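Spore germination protein B3 (Bacillus subtilis subsp. subtilis, PDB 3N54) takes part, as the lipoprotein component of a spore germinant receptor, in the germination response to L-asparagine, glucose, fructose and potassium ions. Local coordinates at residues G222-T226 against I256-Q261; D70-I75 against I95-R101. All blocks are in the same frame, centred on the assembly; numbering follows the deposited sequence.

Contacts 1 and 2 both lie at the surface, on opposite sides of the chain's centre, with their own centres about 46 Å apart and nearest atoms about 30 Å apart. They share no element of structure and follow each other along the chain. Contact 2, in the N-terminal half, joins segment 70-75, which runs onto edge strand 74-77, to the turn after helix 87-94. Contact 1, in the C-terminal half, closes the open end of the hairpin of strands 223-240 and 245-258. Paired backbone bonds and a glutamine over a histidine face carry contact 1; contact 2 has one short backbone bond, flanked by an apolar cluster and an arginine lying across one face of a histidine.

Contact 1. Residues G222-T226 against I256-Q261; sequences GHPIT and ILTEDQ
T226 and T258 form a hydrogen-bonded antiparallel pair at the open end of the beta hairpin of strands 223-240 and 245-258. T226 N gives to T258 O at 3.1 Å, and T258 N gives back to T226 O at 2.9 Å. Past this pair residues 259-261 leave the strand, and the contact passes mainly to side chains. In H223, CB lies 3.3 Å from D260 O, CG has D260 O and Q261 CB both at 3.7 Å, ND1 and CE1 lie against Q261 CB and CG, and CD2 and NE2 under Q261 CB. With CG anti to the carbonyl carbon (chi1 -58°), H223 offers a ring face to Q261 CB, which stands over the ring in a CH-pi contact, 3.4 Å from its centroid. Q261 bends at chi2, its amide plane ending 4° from the imidazole's. Replacing H223 with an alanine would remove this face and would probably leave the Q261 chain free to turn. P224 CB meets D260 OD2 at 3.6 Å. I225, which also packs on L276 and F280 of helix 271-299, sets CG2 3.4 Å from E259 OE2, while E259 OE1 accepts a weak bond from D260 N at 3.1 Å.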
ATOM      1  N   GLY A 222      18.800  23.373 -18.966  1.00 61.41           N
ATOM      2  CA  GLY A 222      18.037  24.334 -18.170  1.00 60.97           C
ATOM      3  C   GLY A 222      16.597  24.573 -18.600  1.00 61.64           C
ATOM      4  O   GLY A 222      15.819  25.156 -17.846  1.00 61.08           O
ATOM      5  N   HIS A 223      16.233  24.127 -19.801  1.00 63.31           N
ATOM      6  CA  HIS A 223      14.887  24.359 -20.333  1.00 64.85           C
ATOM      7  C   HIS A 223      13.937  23.232 -19.967  1.00 62.74           C
ATOM      8  O   HIS A 223      14.232  22.079 -20.248  1.00 61.88           O
ATOM      9  CB  HIS A 223      14.929  24.496 -21.852  1.00 68.47           C
ATOM     10  CG  HIS A 223      15.826  25.593 -22.330  1.00 70.61           C
ATOM     11  ND1 HIS A 223      15.617  26.915 -22.006  1.00 71.83           N
ATOM     12  CD2 HIS A 223      16.928  25.566 -23.115  1.00 72.73           C
ATOM     13  CE1 HIS A 223      16.558  27.656 -22.566  1.00 73.97           C
ATOM     14  NE2 HIS A 223      17.363  26.862 -23.247  1.00 74.09           N
ATOM     15  N   PRO A 224      12.789  23.560 -19.344  1.00 62.53           N
ATOM     16  CA  PRO A 224      11.830  22.518 -18.981  1.00 61.10           C
ATOM     17  C   PRO A 224      11.342  21.680 -20.161  1.00 62.93           C
ATOM     18  O   PRO A 224      10.986  22.220 -21.206  1.00 66.35           O
ATOM     19  CB  PRO A 224      10.663  23.312 -18.385  1.00 61.65           C
ATOM     20  CG  PRO A 224      11.280  24.526 -17.846  1.00 62.38           C
ATOM     21  CD  PRO A 224      12.406  24.866 -18.779  1.00 63.66           C
ATOM     22  N   ILE A 225      11.361  20.365 -19.989  1.00 61.40           N
ATOM     23  CA  ILE A 225      10.791  19.442 -20.963  1.00 63.30           C
ATOM     24  C   ILE A 225      10.005  18.385 -20.198  1.00 61.41           C
ATOM     25  O   ILE A 225      10.426  17.953 -19.124  1.00 58.48           O
ATOM     26  CB  ILE A 225      11.858  18.796 -21.880  1.00 64.33           C
ATOM     27  CG1 ILE A 225      12.960  18.110 -21.067  1.00 61.31           C
ATOM     28  CG2 ILE A 225      12.467  19.848 -22.803  1.00 67.44           C
ATOM     29  CD1 ILE A 225      13.979  17.380 -21.920  1.00 62.33           C
ATOM     30  N   THR A 226       8.854  18.002 -20.736  1.00 63.75           N
ATOM     31  CA  THR A 226       7.999  17.006 -20.094  1.00 62.59           C
ATOM     32  C   THR A 226       7.614  15.921 -21.085  1.00 64.96           C
ATOM     33  O   THR A 226       7.348  16.201 -22.255  1.00 68.54           O
ATOM     34  CB  THR A 226       6.729  17.645 -19.503  1.00 63.09           C
ATOM     35  OG1 THR A 226       7.095  18.578 -18.482  1.00 61.71           O
ATOM     36  CG2 THR A 226       5.837  16.597 -18.890  1.00 61.85           C
ATOM     37  N   ILE A 256       3.911  11.746 -25.285  1.00 90.97           N
ATOM     38  CA  ILE A 256       3.797  13.097 -25.819  1.00 94.53           C
ATOM     39  C   ILE A 256       4.821  14.011 -25.146  1.00 92.05           C
ATOM     40  O   ILE A 256       5.204  13.785 -23.996  1.00 87.60           O
ATOM     41  CB  ILE A 256       2.374  13.657 -25.607  1.00 96.36           C
ATOM     42  CG1 ILE A 256       1.351  12.799 -26.354  1.00100.56           C
ATOM     43  CG2 ILE A 256       2.274  15.100 -26.077  1.00 99.23           C
ATOM     44  CD1 ILE A 256      -0.065  13.332 -26.281  1.00103.64           C
ATOM     45  N   LEU A 257       5.250  15.044 -25.867  1.00 95.69           N
ATOM     46  CA  LEU A 257       6.261  15.973 -25.386  1.00 94.28           C
ATOM     47  C   LEU A 257       5.718  17.394 -25.192  1.00 96.31           C
ATOM     48  O   LEU A 257       4.788  17.811 -25.875  1.00100.41           O
ATOM     49  CB  LEU A 257       7.434  15.975 -26.374  1.00 96.45           C
ATOM     50  CG  LEU A 257       8.646  16.868 -26.088  1.00 95.07           C
ATOM     51  CD1 LEU A 257       9.887  16.307 -26.767  1.00 96.61           C
ATOM     52  CD2 LEU A 257       8.397  18.303 -26.530  1.00 98.13           C
ATOM     53  N   THR A 258       6.305  18.113 -24.236  1.00 94.30           N
ATOM     54  CA  THR A 258       6.018  19.532 -23.995  1.00 96.28           C
ATOM     55  C   THR A 258       7.367  20.253 -23.881  1.00 95.96           C
ATOM     56  O   THR A 258       8.309  19.710 -23.304  1.00 92.60           O
ATOM     57  CB  THR A 258       5.160  19.741 -22.740  1.00 94.05           C
ATOM     58  OG1 THR A 258       3.926  19.028 -22.887  1.00 95.43           O
ATOM     59  CG2 THR A 258       4.856  21.216 -22.529  1.00 95.90           C
ATOM     60  N   GLU A 259       7.447  21.471 -24.421  1.00100.08           N
ATOM     61  CA  GLU A 259       8.726  22.173 -24.600  1.00100.99           C
ATOM     62  C   GLU A 259       8.811  23.621 -24.107  1.00102.24           C
ATOM     63  O   GLU A 259       7.809  24.238 -23.739  1.00103.41           O
ATOM     64  CB  GLU A 259       9.076  22.161 -26.097  1.00105.55           C
ATOM     65  CG  GLU A 259      10.149  21.162 -26.495  1.00105.03           C
ATOM     66  CD  GLU A 259      11.556  21.697 -26.302  1.00104.40           C
ATOM     67  OE1 GLU A 259      11.772  22.921 -26.451  1.00106.41           O
ATOM     68  OE2 GLU A 259      12.459  20.884 -26.021  1.00102.74           O
ATOM     69  N   ASP A 260      10.049  24.123 -24.117  1.00102.67           N
ATOM     70  CA  ASP A 260      10.414  25.508 -23.796  1.00104.24           C
ATOM     71  C   ASP A 260      11.778  25.794 -24.439  1.00105.86           C
ATOM     72  O   ASP A 260      12.724  25.031 -24.240  1.00103.56           O
ATOM     73  CB  ASP A 260      10.472  25.739 -22.282  1.00100.68           C
ATOM     74  CG  ASP A 260       9.102  26.001 -21.673  1.00101.32           C
ATOM     75  OD1 ASP A 260       8.407  26.924 -22.152  1.00105.42           O
ATOM     76  OD2 ASP A 260       8.725  25.296 -20.710  1.00 98.65           O
ATOM     77  N   GLN A 261      11.876  26.889 -25.198  1.00110.40           N
ATOM     78  CA  GLN A 261      13.086  27.223 -25.987  1.00112.96           C
ATOM     79  C   GLN A 261      13.465  26.092 -26.969  1.00114.41           C
ATOM     80  O   GLN A 261      14.099  25.118 -26.551  1.00111.51           O
ATOM     81  CB  GLN A 261      14.291  27.575 -25.091  1.00110.27           C
ATOM     82  CG  GLN A 261      14.590  29.080 -24.965  1.00112.63           C
ATOM     83  CD  GLN A 261      13.630  29.840 -24.059  1.00112.30           C
ATOM     84  OE1 GLN A 261      13.720  31.064 -23.948  1.00114.56           O
ATOM     85  NE2 GLN A 261      12.720  29.125 -23.405  1.00109.83           N
TER

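Contact 2. Residues D70-I75 against I95-R101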
ATOM      1  N   ASP A  70     -25.159  -3.610   4.645  1.00 46.44           N
ATOM      2  CA  ASP A  70     -24.235  -2.995   3.704  1.00 46.67           C
ATOM      3  C   ASP A  70     -22.793  -3.383   4.063  1.00 44.88           C
ATOM      4  O   ASP A  70     -22.538  -3.977   5.118  1.00 43.91           O
ATOM      5  CB  ASP A  70     -24.399  -1.478   3.696  1.00 47.16           C
ATOM      6  CG  ASP A  70     -23.854  -0.827   4.942  1.00 47.67           C
ATOM      7  OD1 ASP A  70     -23.812  -1.484   6.005  1.00 48.78           O
ATOM      8  OD2 ASP A  70     -23.457   0.352   4.855  1.00 51.39           O
ATOM      9  N   HIS A  71     -21.862  -3.024   3.186  1.00 44.10           N
ATOM     10  CA  HIS A  71     -20.466  -3.414   3.328  1.00 42.75           C
ATOM     11  C   HIS A  71     -19.550  -2.198   3.246  1.00 41.33           C
ATOM     12  O   HIS A  71     -19.889  -1.209   2.600  1.00 42.46           O
ATOM     13  CB  HIS A  71     -20.100  -4.397   2.215  1.00 43.56           C
ATOM     14  CG  HIS A  71     -20.816  -5.710   2.295  1.00 45.41           C
ATOM     15  ND1 HIS A  71     -22.162  -5.846   2.023  1.00 48.27           N
ATOM     16  CD2 HIS A  71     -20.365  -6.955   2.584  1.00 46.16           C
ATOM     17  CE1 HIS A  71     -22.512  -7.113   2.158  1.00 48.93           C
ATOM     18  NE2 HIS A  71     -21.440  -7.808   2.497  1.00 48.41           N
ATOM     19  N   LEU A  72     -18.387  -2.292   3.877  1.00 38.97           N
ATOM     20  CA  LEU A  72     -17.385  -1.230   3.839  1.00 37.62           C
ATOM     21  C   LEU A  72     -16.773  -1.086   2.453  1.00 37.91           C
ATOM     22  O   LEU A  72     -16.364  -2.068   1.846  1.00 37.74           O
ATOM     23  CB  LEU A  72     -16.271  -1.519   4.842  1.00 36.25           C
ATOM     24  CG  LEU A  72     -16.641  -1.468   6.323  1.00 34.79           C
ATOM     25  CD1 LEU A  72     -15.493  -2.031   7.162  1.00 32.68           C
ATOM     26  CD2 LEU A  72     -16.978  -0.050   6.744  1.00 33.64           C
ATOM     27  N   LYS A  73     -16.696   0.146   1.963  1.00 38.08           N
ATOM     28  CA  LYS A  73     -16.111   0.421   0.657  1.00 38.93           C
ATOM     29  C   LYS A  73     -14.603   0.628   0.718  1.00 37.65           C
ATOM     30  O   LYS A  73     -13.887   0.278  -0.225  1.00 37.49           O
ATOM     31  CB  LYS A  73     -16.772   1.651   0.028  1.00 40.39           C
ATOM     32  CG  LYS A  73     -18.297   1.535  -0.090  1.00 43.59           C
ATOM     33  CD  LYS A  73     -18.740   0.283  -0.878  1.00 46.47           C
ATOM     34  CE  LYS A  73     -20.229  -0.009  -0.701  1.00 48.00           C
ATOM     35  NZ  LYS A  73     -20.522  -1.440  -0.996  1.00 48.53           N
ATOM     36  N   VAL A  74     -14.129   1.207   1.816  1.00 36.27           N
ATOM     37  CA  VAL A  74     -12.719   1.511   1.963  1.00 35.43           C
ATOM     38  C   VAL A  74     -12.289   1.414   3.423  1.00 34.43           C
ATOM     39  O   VAL A  74     -13.001   1.868   4.321  1.00 34.14           O
ATOM     40  CB  VAL A  74     -12.392   2.921   1.383  1.00 36.53           C
ATOM     41  CG1 VAL A  74     -13.282   3.979   2.005  1.00 36.32           C
ATOM     42  CG2 VAL A  74     -10.912   3.274   1.580  1.00 35.62           C
ATOM     43  N   ILE A  75     -11.138   0.779   3.638  1.00 33.82           N
ATOM     44  CA  ILE A  75     -10.505   0.676   4.941  1.00 33.16           C
ATOM     45  C   ILE A  75      -9.167   1.407   4.859  1.00 33.30           C
ATOM     46  O   ILE A  75      -8.335   1.072   4.008  1.00 33.18           O
ATOM     47  CB  ILE A  75     -10.207  -0.778   5.338  1.00 32.97           C
ATOM     48  CG1 ILE A  75     -11.465  -1.657   5.264  1.00 34.54           C
ATOM     49  CG2 ILE A  75      -9.613  -0.824   6.729  1.00 31.86           C
ATOM     50  CD1 ILE A  75     -12.499  -1.288   6.249  1.00 37.06           C
ATOM     51  N   ILE A  95     -12.758  -6.685  11.993  1.00 37.41           N
ATOM     52  CA  ILE A  95     -13.766  -6.597  10.952  1.00 37.64           C
ATOM     53  C   ILE A  95     -14.383  -7.961  10.672  1.00 38.87           C
ATOM     54  O   ILE A  95     -13.674  -8.933  10.409  1.00 38.90           O
ATOM     55  CB  ILE A  95     -13.157  -6.027   9.651  1.00 37.54           C
ATOM     56  CG1 ILE A  95     -12.427  -4.717   9.940  1.00 37.60           C
ATOM     57  CG2 ILE A  95     -14.229  -5.798   8.607  1.00 36.46           C
ATOM     58  CD1 ILE A  95     -11.752  -4.123   8.726  1.00 39.14           C
ATOM     59  N   ARG A  96     -15.708  -8.027  10.746  1.00 40.14           N
ATOM     60  CA  ARG A  96     -16.436  -9.246  10.431  1.00 41.98           C
ATOM     61  C   ARG A  96     -16.337  -9.482   8.938  1.00 42.60           C
ATOM     62  O   ARG A  96     -16.313  -8.526   8.165  1.00 42.07           O
ATOM     63  CB  ARG A  96     -17.906  -9.118  10.807  1.00 42.58           C
ATOM     64  CG  ARG A  96     -18.200  -8.893  12.293  1.00 44.68           C
ATOM     65  CD  ARG A  96     -19.610  -8.321  12.455  1.00 47.79           C
ATOM     66  NE  ARG A  96     -20.577  -9.092  11.681  1.00 51.27           N
ATOM     67  CZ  ARG A  96     -21.061 -10.284  12.034  1.00 56.03           C
ATOM     68  NH1 ARG A  96     -21.943 -10.900  11.246  1.00 57.72           N
ATOM     69  NH2 ARG A  96     -20.684 -10.869  13.173  1.00 57.13           N
ATOM     70  N   ASP A  97     -16.274 -10.745   8.530  1.00 44.00           N
ATOM     71  CA  ASP A  97     -16.197 -11.078   7.107  1.00 45.36           C
ATOM     72  C   ASP A  97     -17.334 -10.450   6.302  1.00 45.30           C
ATOM     73  O   ASP A  97     -17.113  -9.993   5.175  1.00 45.38           O
ATOM     74  CB  ASP A  97     -16.189 -12.597   6.885  1.00 47.17           C
ATOM     75  CG  ASP A  97     -14.814 -13.226   7.120  1.00 49.54           C
ATOM     76  OD1 ASP A  97     -14.566 -14.305   6.542  1.00 54.16           O
ATOM     77  OD2 ASP A  97     -13.978 -12.654   7.861  1.00 51.73           O
ATOM     78  N   ASP A  98     -18.536 -10.394   6.875  1.00 44.84           N
ATOM     79  CA  ASP A  98     -19.673  -9.837   6.134  1.00 45.15           C
ATOM     80  C   ASP A  98     -19.713  -8.302   6.083  1.00 44.08           C
ATOM     81  O   ASP A  98     -20.615  -7.744   5.484  1.00 44.56           O
ATOM     82  CB  ASP A  98     -21.023 -10.431   6.607  1.00 45.90           C
ATOM     83  CG  ASP A  98     -21.365 -10.107   8.057  1.00 45.98           C
ATOM     84  OD1 ASP A  98     -20.808  -9.157   8.644  1.00 45.42           O
ATOM     85  OD2 ASP A  98     -22.232 -10.820   8.618  1.00 48.75           O
ATOM     86  N   GLU A  99     -18.742  -7.627   6.699  1.00 43.03           N
ATOM     87  CA  GLU A  99     -18.583  -6.178   6.517  1.00 42.52           C
ATOM     88  C   GLU A  99     -17.725  -5.888   5.278  1.00 42.21           C
ATOM     89  O   GLU A  99     -17.652  -4.744   4.819  1.00 41.77           O
ATOM     90  CB  GLU A  99     -17.920  -5.519   7.728  1.00 41.87           C
ATOM     91  CG  GLU A  99     -18.642  -5.705   9.055  1.00 43.77           C
ATOM     92  CD  GLU A  99     -17.864  -5.117  10.237  1.00 46.43           C
ATOM     93  OE1 GLU A  99     -17.487  -5.885  11.164  1.00 47.38           O
ATOM     94  OE2 GLU A  99     -17.608  -3.883  10.233  1.00 49.25           O
ATOM     95  N   LEU A 100     -17.064  -6.916   4.748  1.00 41.76           N
ATOM     96  CA  LEU A 100     -16.140  -6.731   3.634  1.00 41.93           C
ATOM     97  C   LEU A 100     -16.537  -7.491   2.389  1.00 42.97           C
ATOM     98  O   LEU A 100     -17.228  -8.500   2.451  1.00 43.66           O
ATOM     99  CB  LEU A 100     -14.731  -7.166   4.036  1.00 41.22           C
ATOM    100  CG  LEU A 100     -14.059  -6.338   5.124  1.00 40.46           C
ATOM    101  CD1 LEU A 100     -12.782  -7.020   5.607  1.00 40.77           C
ATOM    102  CD2 LEU A 100     -13.772  -4.929   4.634  1.00 38.37           C
ATOM    103  N   ARG A 101     -16.081  -6.968   1.260  1.00 43.52           N
ATOM    104  CA  ARG A 101     -16.240  -7.587  -0.040  1.00 44.51           C
ATOM    105  C   ARG A 101     -14.871  -7.694  -0.677  1.00 44.22           C
ATOM    106  O   ARG A 101     -13.944  -6.965  -0.309  1.00 43.20           O
ATOM    107  CB  ARG A 101     -17.124  -6.737  -0.940  1.00 45.35           C
ATOM    108  CG  ARG A 101     -18.558  -6.670  -0.494  1.00 46.48           C
ATOM    109  CD  ARG A 101     -19.414  -5.946  -1.517  1.00 48.13           C
ATOM    110  NE  ARG A 101     -20.837  -6.132  -1.244  1.00 50.44           N
ATOM    111  CZ  ARG A 101     -21.541  -7.220  -1.568  1.00 52.52           C
ATOM    112  NH1 ARG A 101     -22.836  -7.276  -1.274  1.00 53.33           N
ATOM    113  NH2 ARG A 101     -20.965  -8.258  -2.180  1.00 53.38           N
TER
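L72 N donates to E99 O at 2.7 Å, nearly along the C=O axis, N-H...O angle 162°. This bond ties segment 70-75, which runs onto strand 74-77, to the 3-10 turn 97-99 on the return limb of a beta-alpha-beta crossover, through helices 79-84 and 87-94, to parallel strand 105-109. R96, just ahead of the turn, is tied to it: its N gives to E99 OE1 from above the carboxylate plane, while NE and NH1 grip D98 side-on in a salt bridge. One flank of the L72 bond is apolar: I75 CD1 and I95 CD1 meet tip to tip at 3.8 Å, and L100 CD2 lies 4.1 Å from I75 CG1 and 4.2 Å from L72 CD1. On the other, R101, extended from CG to NE, crosses the H71 side chain at about a right angle. R101 NE sits 3.5 Å above one ring face of H71, nearer the margin than the centre, its guanidinium plane tilted 41° from the ring. H71 CD2 comes 3.0 Å from D98 O, and L100 O lies at the ring edge; H71 NE2 is also near D98 O, but too poorly angled for a hydrogen bond. S104 OG bonds to L72 O and R101 N, and R101 lies beside a bound sulfate, likely from the crystallisation medium. The guanidinium over its face would tend to disfavour a protonated H71, the two carbonyl oxygens near CD2 to offset this.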